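Membrane-associated protein VP24 (Marburg virus - Musoke, Kenya, 1980, PDB 4OR8) may act as a minor matrix protein with a role in assembling the viral nucleocapsid and in virion budding, and interacts with the nucleoprotein. Local coordinates at residues B[50-55]-B[61-66]; B[177-182]-B[238-243]; B[137-142]-B[146-151]. One frame throughout, in Å; residues are numbered along the deposited sequence.

In the fold
Along the chain, contact 1 comes first, contact 3 second and contact 2 last. Contacts 1 and 2, with centres about 15 Å apart, touch directly: Val242, in helix 240-244, packs on Phe61, Ile63 and Pro64. Contact 3 lies about 21 Å from contact 1 and about 24 Å from contact 2, centre to centre, and touches neither. Helix 104-115 reaches all three: Leu108 meets residues of contacts 1 and 2, and Arg109 meets Trp139 of contact 3. Within the pyramidal fold this helix thus touches the three-stranded sheet, the end of strand 228-239 with helix 240-244, and helix 127-142. Contacts 1 and 2 also adjoin the second subunit.

Contact 1. Residues B[50-55]-B[61-66]; sequences GGWTVK and FHIPNT
Trp52 and Ile63 meet on the same face of two antiparallel strands, their side chains crossing at about a right angle. The indole CG lies anti to the carbonyl carbon of its own residue (chi1 -50°), a setting that carries the six-membered ring across the partner strand, where its CE3 rests 3.8 Å from CG2 of Ile63. Further along, CZ3 of the same ring brings its edge to within 3.6 Å of Pro64 O, and CH2 approaches Asn65 OD1, the amide plane turned 64° from the indole. Val54 and Phe61 continue this face, with CB of one 4.2 Å from CB of the other. On the other face Thr53 and His62 lie side by side and point the same way, in only loose contact.

The backbones hold these pairs in step. Trp52 and Ile63 exchange two hydrogen bonds, Trp52 N to Ile63 O (2.7 Å) and Ile63 N to Trp52 O; Val54 and Phe61 exchange a second pair, with Phe61 N 2.8 Å from Val54 O. At the open end Asn65 N gives only a weak bond to Gly50 O. Gly51 brings its CA to 3.2 Å from Ile63 O, a CA-H...O contact.

Helix 104-115 covers the Trp52-Ile63-Phe61 face: Phe105 meets the indole edge to face, while Leu108 packs on Ile63 and Phe61. The opposite face adjoins the second subunit, where Trp83 of that chain meets the His62 ring. The pairs alternate as in any antiparallel sheet, and the short link between strands 51-56 and 59-64 makes them a beta hairpin, part of a three-stranded antiparallel meander with 51-56 in the middle.

Contact 2. Residues B[177-182]-B[238-243]; sequences KMFTLH and VAEAVL
Glu240 OE2, beside the ring of Phe179, is gripped by several cations: it forms salt bridges to Arg206 and Arg244 of its own chain and to Arg244 of the second subunit. These charges probably offset the close approach of Glu240 OE2 of the second subunit and would be expected to stabilise the carboxylate as an anion. The side chain reaches them with CG anti to the backbone N (chi1 -169°) and the chain extended beyond it. Its aliphatic part meets Phe179: CG lies 3.4 Å from CE1, at the edge of the ring, whose plane is turned 42° from that of the carboxylate.

The rest of the same ring edge presses against the start of segment 240-243. Phe179 CZ comes to 3.7 Å from Glu240 O, which lies in the plane of the ring, and CE2 is 3.9 Å from CB of Leu243. Glu240 and Leu243, three residues apart, thus both line the far edge of the ring. Met178 adds a second apolar touch, its chain bending at chi3 (55°) to set CE 3.6 Å from Leu243 CD1.

Met178 and Phe179 belong to the type I turn that runs from Met178 to Leu181, at the C-terminal side of helix 161-178. Phe211 of strand 210-221 meets Phe179 edge to face and also packs on Met178 and Leu243, while Leu111 of helix 104-115 lies against Met178 and Leu243. The contact therefore joins the end of helix 161-178 to the short helix that follows strand 228-239.

Contact 3. Residues B[137-142]-B[146-151]; sequences SEWLLL and SAIHIS
Trp139 and Ile148 both start out with their gamma carbon (CG and CG1, respectively) anti to the backbone N, at chi1 162° and 176°. In Trp139 this swings the indole off the helix toward the returning chain; in Ile148 it puts CG2 in the crowded position between N and the carbonyl carbon, the branch that then faces the ring. CG2 sits 3.6 Å from the centroid of the six-membered ring and 18° off its normal, a CH-pi contact over the face. CB of Ile148 lies over the same face, 3.6 Å from Trp139 CD2 near the ring fusion. CD2 of Leu140 lies on the opposite face, toward the rim, so aliphatic groups flank the indole on both faces.

Around the rim the backbone of the loop comes close. Ser146 O stands at the ring edge, 3.8 Å from CZ2 of Trp139. The indole N-H is used nearby: NE1 hydrogen-bonds to OG1 of Thr145, which would fix the rotation of the ring. Arg109 of helix 104-115 adds a cation-pi contact to the indole and a hydrogen bond to Trp139 O.

Segment 146-151 folds back along helix 127-142, and Ile148 and Ile150 also touch Leu136. Ser151 then takes the N-cap position of helix 152-158, its OG making a weak bond to Asn153 N. The loop thus joins helix 127-142 to helix 152-158 and packs back on the first through Trp139.

Contact 1. Residues B[50-55]-B[61-66]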
loop_
_atom_site.group_PDB
_atom_site.type_symbol
_atom_site.label_atom_id
_atom_site.label_comp_id
_atom_site.label_asym_id
_atom_site.label_seq_id
_atom_site.Cartn_x
_atom_site.Cartn_y
_atom_site.Cartn_z
ATOM N N GLY B 50 13.088 1.150 8.954
ATOM C CA GLY B 50 12.153 1.786 8.048
ATOM C C GLY B 50 10.956 2.410 8.739
ATOM O O GLY B 50 10.033 2.884 8.076
ATOM N N GLY B 51 10.961 2.415 10.069
ATOM C CA GLY B 51 9.881 3.032 10.816
ATOM C C GLY B 51 9.734 2.546 12.243
ATOM O O GLY B 51 10.670 2.623 13.036
ATOM N N TRP B 52 8.548 2.045 12.575
ATOM C CA TRP B 52 8.260 1.631 13.944
ATOM C C TRP B 52 7.606 0.262 14.025
ATOM O O TRP B 52 7.078 -0.257 13.043
ATOM C CB TRP B 52 7.337 2.640 14.629
ATOM C CG TRP B 52 7.784 4.057 14.520
ATOM C CD1 TRP B 52 8.577 4.734 15.396
ATOM C CD2 TRP B 52 7.457 4.978 13.475
ATOM N NE1 TRP B 52 8.765 6.023 14.963
ATOM C CE2 TRP B 52 8.089 6.197 13.785
ATOM C CE3 TRP B 52 6.692 4.889 12.309
ATOM C CZ2 TRP B 52 7.980 7.322 12.969
ATOM C CZ3 TRP B 52 6.584 6.005 11.500
ATOM C CH2 TRP B 52 7.223 7.206 11.835
ATOM N N THR B 53 7.643 -0.313 15.216
ATOM C CA THR B 53 6.866 -1.501 15.512
ATOM C C THR B 53 5.942 -1.200 16.681
ATOM O O THR B 53 6.371 -0.676 17.709
ATOM C CB THR B 53 7.759 -2.701 15.851
ATOM O OG1 THR B 53 8.346 -3.210 14.646
ATOM C CG2 THR B 53 6.947 -3.805 16.506
ATOM N N VAL B 54 4.664 -1.509 16.510
ATOM C CA VAL B 54 3.718 -1.369 17.599
ATOM C C VAL B 54 3.092 -2.711 17.927
ATOM O O VAL B 54 2.519 -3.373 17.061
ATOM C CB VAL B 54 2.621 -0.352 17.284
ATOM C CG1 VAL B 54 1.646 -0.276 18.438
ATOM C CG2 VAL B 54 3.236 1.010 17.012
ATOM N N LYS B 55 3.225 -3.112 19.185
ATOM C CA LYS B 55 2.628 -4.350 19.658
ATOM C C LYS B 55 1.389 -4.058 20.486
ATOM O O LYS B 55 1.432 -3.291 21.449
ATOM C CB LYS B 55 3.636 -5.161 20.474
ATOM C CG LYS B 55 4.820 -5.651 19.659
ATOM C CD LYS B 55 5.737 -6.538 20.478
ATOM C CE LYS B 55 6.898 -7.038 19.634
ATOM N NZ LYS B 55 7.771 -7.979 20.386
ATOM N N PHE B 61 2.494 -4.678 14.625
ATOM C CA PHE B 61 2.348 -3.756 13.509
ATOM C C PHE B 61 3.693 -3.220 13.030
ATOM O O PHE B 61 4.525 -2.805 13.833
ATOM C CB PHE B 61 1.420 -2.599 13.886
ATOM C CG PHE B 61 0.002 -3.018 14.144
ATOM C CD1 PHE B 61 -0.816 -3.415 13.100
ATOM C CD2 PHE B 61 -0.517 -3.007 15.429
ATOM C CE1 PHE B 61 -2.124 -3.798 13.331
ATOM C CE2 PHE B 61 -1.825 -3.389 15.668
ATOM C CZ PHE B 61 -2.629 -3.784 14.616
ATOM N N HIS B 62 3.898 -3.234 11.718
ATOM C CA HIS B 62 5.095 -2.665 11.116
ATOM C C HIS B 62 4.755 -1.374 10.380
ATOM O O HIS B 62 4.211 -1.406 9.277
ATOM C CB HIS B 62 5.734 -3.663 10.155
ATOM C CG HIS B 62 6.108 -4.962 10.797
ATOM N ND1 HIS B 62 5.192 -5.965 11.032
ATOM C CD2 HIS B 62 7.296 -5.422 11.253
ATOM C CE1 HIS B 62 5.799 -6.987 11.606
ATOM N NE2 HIS B 62 7.078 -6.684 11.751
ATOM N N ILE B 63 5.087 -0.243 10.997
ATOM C CA ILE B 63 4.734 1.068 10.459
ATOM C C ILE B 63 5.912 1.729 9.762
ATOM O O ILE B 63 6.919 2.029 10.401
ATOM C CB ILE B 63 4.263 2.030 11.568
ATOM C CG1 ILE B 63 3.361 1.309 12.569
ATOM C CG2 ILE B 63 3.571 3.242 10.962
ATOM C CD1 ILE B 63 2.153 0.684 11.947
ATOM N N PRO B 64 5.783 1.968 8.449
ATOM C CA PRO B 64 6.791 2.657 7.636
ATOM C C PRO B 64 6.736 4.179 7.774
ATOM O O PRO B 64 5.722 4.735 8.200
ATOM C CB PRO B 64 6.416 2.266 6.200
ATOM C CG PRO B 64 5.401 1.165 6.325
ATOM C CD PRO B 64 4.707 1.408 7.617
ATOM N N ASN B 65 7.827 4.836 7.390
ATOM C CA ASN B 65 7.924 6.294 7.386
ATOM C C ASN B 65 7.294 6.915 6.145
ATOM O O ASN B 65 7.472 8.103 5.877
ATOM C CB ASN B 65 9.392 6.716 7.450
ATOM C CG ASN B 65 9.907 6.826 8.867
ATOM O OD1 ASN B 65 9.373 7.584 9.673
ATOM N ND2 ASN B 65 10.954 6.066 9.181
ATOM N N THR B 66 6.558 6.104 5.396
ATOM C CA THR B 66 6.067 6.495 4.079
ATOM C C THR B 66 4.991 7.579 4.105
ATOM O O THR B 66 4.022 7.495 4.859
ATOM C CB THR B 66 5.524 5.272 3.308
ATOM O OG1 THR B 66 6.525 4.248 3.269
ATOM C CG2 THR B 66 5.138 5.655 1.886
#

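Contact 2. Residues B[177-182]-B[238-243]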
loop_
_atom_site.group_PDB
_atom_site.type_symbol
_atom_site.label_atom_id
_atom_site.label_comp_id
_atom_site.label_asym_id
_atom_site.label_seq_id
_atom_site.Cartn_x
_atom_site.Cartn_y
_atom_site.Cartn_z
ATOM N N LYS B 177 -12.580 -5.787 6.115
ATOM C CA LYS B 177 -13.688 -5.088 5.480
ATOM C C LYS B 177 -13.266 -3.697 5.005
ATOM O O LYS B 177 -13.899 -3.115 4.125
ATOM C CB LYS B 177 -14.919 -5.033 6.394
ATOM C CG LYS B 177 -14.753 -4.201 7.643
ATOM C CD LYS B 177 -15.680 -4.688 8.751
ATOM C CE LYS B 177 -17.115 -4.832 8.271
ATOM N NZ LYS B 177 -18.019 -5.292 9.366
ATOM N N MET B 178 -12.183 -3.179 5.575
ATOM C CA MET B 178 -11.606 -1.921 5.112
ATOM C C MET B 178 -11.053 -2.067 3.699
ATOM O O MET B 178 -11.014 -1.105 2.931
ATOM C CB MET B 178 -10.489 -1.467 6.043
ATOM C CG MET B 178 -10.956 -0.932 7.378
ATOM S SD MET B 178 -9.548 -0.313 8.320
ATOM C CE MET B 178 -8.857 0.841 7.144
ATOM N N PHE B 179 -10.619 -3.276 3.363
ATOM C CA PHE B 179 -10.111 -3.556 2.027
ATOM C C PHE B 179 -11.229 -3.787 1.016
ATOM O O PHE B 179 -10.973 -3.985 -0.172
ATOM C CB PHE B 179 -9.147 -4.740 2.051
ATOM C CG PHE B 179 -7.790 -4.391 2.579
ATOM C CD1 PHE B 179 -6.848 -3.804 1.752
ATOM C CD2 PHE B 179 -7.459 -4.634 3.900
ATOM C CE1 PHE B 179 -5.598 -3.472 2.232
ATOM C CE2 PHE B 179 -6.209 -4.302 4.386
ATOM C CZ PHE B 179 -5.276 -3.720 3.549
ATOM N N THR B 180 -12.472 -3.759 1.484
ATOM C CA THR B 180 -13.597 -3.801 0.564
ATOM C C THR B 180 -13.859 -2.399 0.022
ATOM O O THR B 180 -14.540 -2.236 -0.988
ATOM C CB THR B 180 -14.871 -4.379 1.214
ATOM O OG1 THR B 180 -15.399 -3.448 2.166
ATOM C CG2 THR B 180 -14.566 -5.700 1.906
ATOM N N LEU B 181 -13.303 -1.393 0.692
ATOM C CA LEU B 181 -13.411 -0.012 0.234
ATOM C C LEU B 181 -12.647 0.197 -1.066
ATOM O O LEU B 181 -11.549 -0.326 -1.245
ATOM C CB LEU B 181 -12.867 0.959 1.284
ATOM C CG LEU B 181 -13.659 1.208 2.567
ATOM C CD1 LEU B 181 -12.881 2.145 3.483
ATOM C CD2 LEU B 181 -15.029 1.779 2.250
ATOM N N HIS B 182 -13.234 0.968 -1.973
ATOM C CA HIS B 182 -12.545 1.353 -3.192
ATOM C C HIS B 182 -11.755 2.631 -2.960
ATOM O O HIS B 182 -12.145 3.475 -2.156
ATOM C CB HIS B 182 -13.542 1.566 -4.330
ATOM C CG HIS B 182 -14.117 0.297 -4.876
ATOM N ND1 HIS B 182 -13.836 -0.161 -6.144
ATOM C CD2 HIS B 182 -14.957 -0.611 -4.324
ATOM C CE1 HIS B 182 -14.476 -1.297 -6.352
ATOM N NE2 HIS B 182 -15.164 -1.592 -5.263
ATOM N N VAL B 238 -2.132 5.811 7.085
ATOM C CA VAL B 238 -1.688 4.460 7.397
ATOM C C VAL B 238 -1.452 3.681 6.108
ATOM O O VAL B 238 -2.367 3.500 5.306
ATOM C CB VAL B 238 -2.692 3.706 8.289
ATOM C CG1 VAL B 238 -2.217 2.283 8.520
ATOM C CG2 VAL B 238 -2.869 4.423 9.620
ATOM N N ALA B 239 -0.214 3.234 5.915
ATOM C CA ALA B 239 0.164 2.498 4.716
ATOM C C ALA B 239 -0.580 1.176 4.631
ATOM O O ALA B 239 -0.813 0.515 5.640
ATOM C CB ALA B 239 1.657 2.266 4.689
ATOM N N GLU B 240 -0.938 0.800 3.412
ATOM C CA GLU B 240 -1.730 -0.394 3.148
ATOM C C GLU B 240 -1.133 -1.660 3.759
ATOM O O GLU B 240 -1.859 -2.492 4.304
ATOM C CB GLU B 240 -1.888 -0.561 1.637
ATOM C CG GLU B 240 -2.892 -1.605 1.210
ATOM C CD GLU B 240 -3.123 -1.586 -0.290
ATOM O OE1 GLU B 240 -2.715 -0.598 -0.938
ATOM O OE2 GLU B 240 -3.706 -2.555 -0.821
ATOM N N ALA B 241 0.189 -1.796 3.671
ATOM C CA ALA B 241 0.887 -2.980 4.165
ATOM C C ALA B 241 0.689 -3.210 5.668
ATOM O O ALA B 241 0.661 -4.350 6.133
ATOM C CB ALA B 241 2.361 -2.898 3.830
ATOM N N VAL B 242 0.554 -2.122 6.417
ATOM C CA VAL B 242 0.324 -2.188 7.857
ATOM C C VAL B 242 -0.886 -3.052 8.200
ATOM O O VAL B 242 -0.844 -3.864 9.125
ATOM C CB VAL B 242 0.101 -0.780 8.444
ATOM C CG1 VAL B 242 -0.334 -0.868 9.899
ATOM C CG2 VAL B 242 1.358 0.064 8.300
ATOM N N LEU B 243 -1.960 -2.876 7.438
ATOM C CA LEU B 243 -3.210 -3.579 7.701
ATOM C C LEU B 243 -3.345 -4.866 6.892
ATOM O O LEU B 243 -4.014 -5.805 7.320
ATOM C CB LEU B 243 -4.401 -2.658 7.431
ATOM C CG LEU B 243 -4.345 -1.310 8.148
ATOM C CD1 LEU B 243 -5.529 -0.447 7.773
ATOM C CD2 LEU B 243 -4.287 -1.510 9.654
#

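Contact 3. Residues B[137-142]-B[146-151]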
loop_
_atom_site.group_PDB
_atom_site.type_symbol
_atom_site.label_atom_id
_atom_site.label_comp_id
_atom_site.label_asym_id
_atom_site.label_seq_id
_atom_site.Cartn_x
_atom_site.Cartn_y
_atom_site.Cartn_z
ATOM N N SER B 137 -11.238 1.331 23.870
ATOM C CA SER B 137 -11.502 2.127 22.682
ATOM C C SER B 137 -11.295 3.616 22.946
ATOM O O SER B 137 -10.673 4.309 22.142
ATOM C CB SER B 137 -12.918 1.871 22.170
ATOM O OG SER B 137 -13.150 2.583 20.970
ATOM N N GLU B 138 -11.816 4.099 24.071
ATOM C CA GLU B 138 -11.660 5.501 24.440
ATOM C C GLU B 138 -10.195 5.835 24.674
ATOM O O GLU B 138 -9.730 6.912 24.307
ATOM C CB GLU B 138 -12.481 5.839 25.687
ATOM C CG GLU B 138 -13.972 5.978 25.432
ATOM C CD GLU B 138 -14.747 6.402 26.671
ATOM O OE1 GLU B 138 -14.178 6.361 27.784
ATOM O OE2 GLU B 138 -15.931 6.777 26.529
ATOM N N TRP B 139 -9.478 4.899 25.283
ATOM C CA TRP B 139 -8.056 5.067 25.555
ATOM C C TRP B 139 -7.247 5.198 24.268
ATOM O O TRP B 139 -6.308 5.991 24.191
ATOM C CB TRP B 139 -7.539 3.899 26.399
ATOM C CG TRP B 139 -6.054 3.752 26.385
ATOM C CD1 TRP B 139 -5.138 4.658 26.827
ATOM C CD2 TRP B 139 -5.308 2.623 25.916
ATOM N NE1 TRP B 139 -3.866 4.167 26.656
ATOM C CE2 TRP B 139 -3.943 2.918 26.098
ATOM C CE3 TRP B 139 -5.662 1.392 25.356
ATOM C CZ2 TRP B 139 -2.933 2.031 25.741
ATOM C CZ3 TRP B 139 -4.656 0.507 25.006
ATOM C CH2 TRP B 139 -3.308 0.832 25.198
ATOM N N LEU B 140 -7.618 4.424 23.253
ATOM C CA LEU B 140 -6.906 4.465 21.982
ATOM C C LEU B 140 -7.221 5.731 21.187
ATOM O O LEU B 140 -6.352 6.275 20.508
ATOM C CB LEU B 140 -7.219 3.220 21.152
ATOM C CG LEU B 140 -6.677 1.904 21.712
ATOM C CD1 LEU B 140 -7.341 0.720 21.038
ATOM C CD2 LEU B 140 -5.170 1.844 21.538
ATOM N N LEU B 141 -8.458 6.203 21.282
ATOM C CA LEU B 141 -8.887 7.361 20.506
ATOM C C LEU B 141 -8.474 8.693 21.127
ATOM O O LEU B 141 -8.129 9.634 20.413
ATOM C CB LEU B 141 -10.405 7.341 20.301
ATOM C CG LEU B 141 -10.973 6.243 19.400
ATOM C CD1 LEU B 141 -12.488 6.237 19.455
ATOM C CD2 LEU B 141 -10.494 6.431 17.974
ATOM N N LEU B 142 -8.510 8.773 22.453
ATOM C CA LEU B 142 -8.307 10.048 23.137
ATOM C C LEU B 142 -6.914 10.227 23.744
ATOM O O LEU B 142 -6.496 11.349 24.022
ATOM C CB LEU B 142 -9.372 10.241 24.219
ATOM C CG LEU B 142 -10.826 10.237 23.749
ATOM C CD1 LEU B 142 -11.762 10.380 24.934
ATOM C CD2 LEU B 142 -11.062 11.346 22.739
ATOM N N SER B 146 1.089 4.749 26.680
ATOM C CA SER B 146 1.433 3.387 26.285
ATOM C C SER B 146 0.648 2.325 27.051
ATOM O O SER B 146 0.635 1.156 26.664
ATOM C CB SER B 146 2.936 3.149 26.451
ATOM O OG SER B 146 3.343 3.377 27.790
ATOM N N ALA B 147 -0.003 2.727 28.138
ATOM C CA ALA B 147 -0.752 1.772 28.949
ATOM C C ALA B 147 -2.059 2.330 29.501
ATOM O O ALA B 147 -2.169 3.517 29.810
ATOM C CB ALA B 147 0.114 1.240 30.081
ATOM N N ILE B 148 -3.049 1.451 29.609
ATOM C CA ILE B 148 -4.291 1.750 30.303
ATOM C C ILE B 148 -4.405 0.778 31.473
ATOM O O ILE B 148 -4.166 -0.420 31.323
ATOM C CB ILE B 148 -5.513 1.624 29.363
ATOM C CG1 ILE B 148 -6.819 1.842 30.131
ATOM C CG2 ILE B 148 -5.527 0.275 28.675
ATOM C CD1 ILE B 148 -7.017 3.255 30.610
ATOM N N HIS B 149 -4.738 1.290 32.651
ATOM C CA HIS B 149 -4.823 0.432 33.826
ATOM C C HIS B 149 -6.266 0.143 34.219
ATOM O O HIS B 149 -7.006 1.038 34.627
ATOM C CB HIS B 149 -4.044 1.033 34.997
ATOM C CG HIS B 149 -2.578 1.184 34.730
ATOM N ND1 HIS B 149 -1.748 0.106 34.507
ATOM C CD2 HIS B 149 -1.796 2.286 34.646
ATOM C CE1 HIS B 149 -0.517 0.537 34.299
ATOM N NE2 HIS B 149 -0.518 1.856 34.379
ATOM N N ILE B 150 -6.661 -1.117 34.074
ATOM C CA ILE B 150 -7.999 -1.562 34.443
ATOM C C ILE B 150 -7.896 -2.529 35.614
ATOM O O ILE B 150 -6.993 -3.367 35.653
ATOM C CB ILE B 150 -8.705 -2.256 33.262
ATOM C CG1 ILE B 150 -8.691 -1.353 32.028
ATOM C CG2 ILE B 150 -10.133 -2.629 33.627
ATOM C CD1 ILE B 150 -9.347 -1.971 30.821
ATOM N N SER B 151 -8.816 -2.407 36.567
ATOM C CA SER B 151 -8.804 -3.239 37.767
ATOM C C SER B 151 -8.821 -4.732 37.448
ATOM O O SER B 151 -9.618 -5.190 36.627
ATOM C CB SER B 151 -9.987 -2.891 38.672
ATOM O OG SER B 151 -10.033 -3.760 39.789
#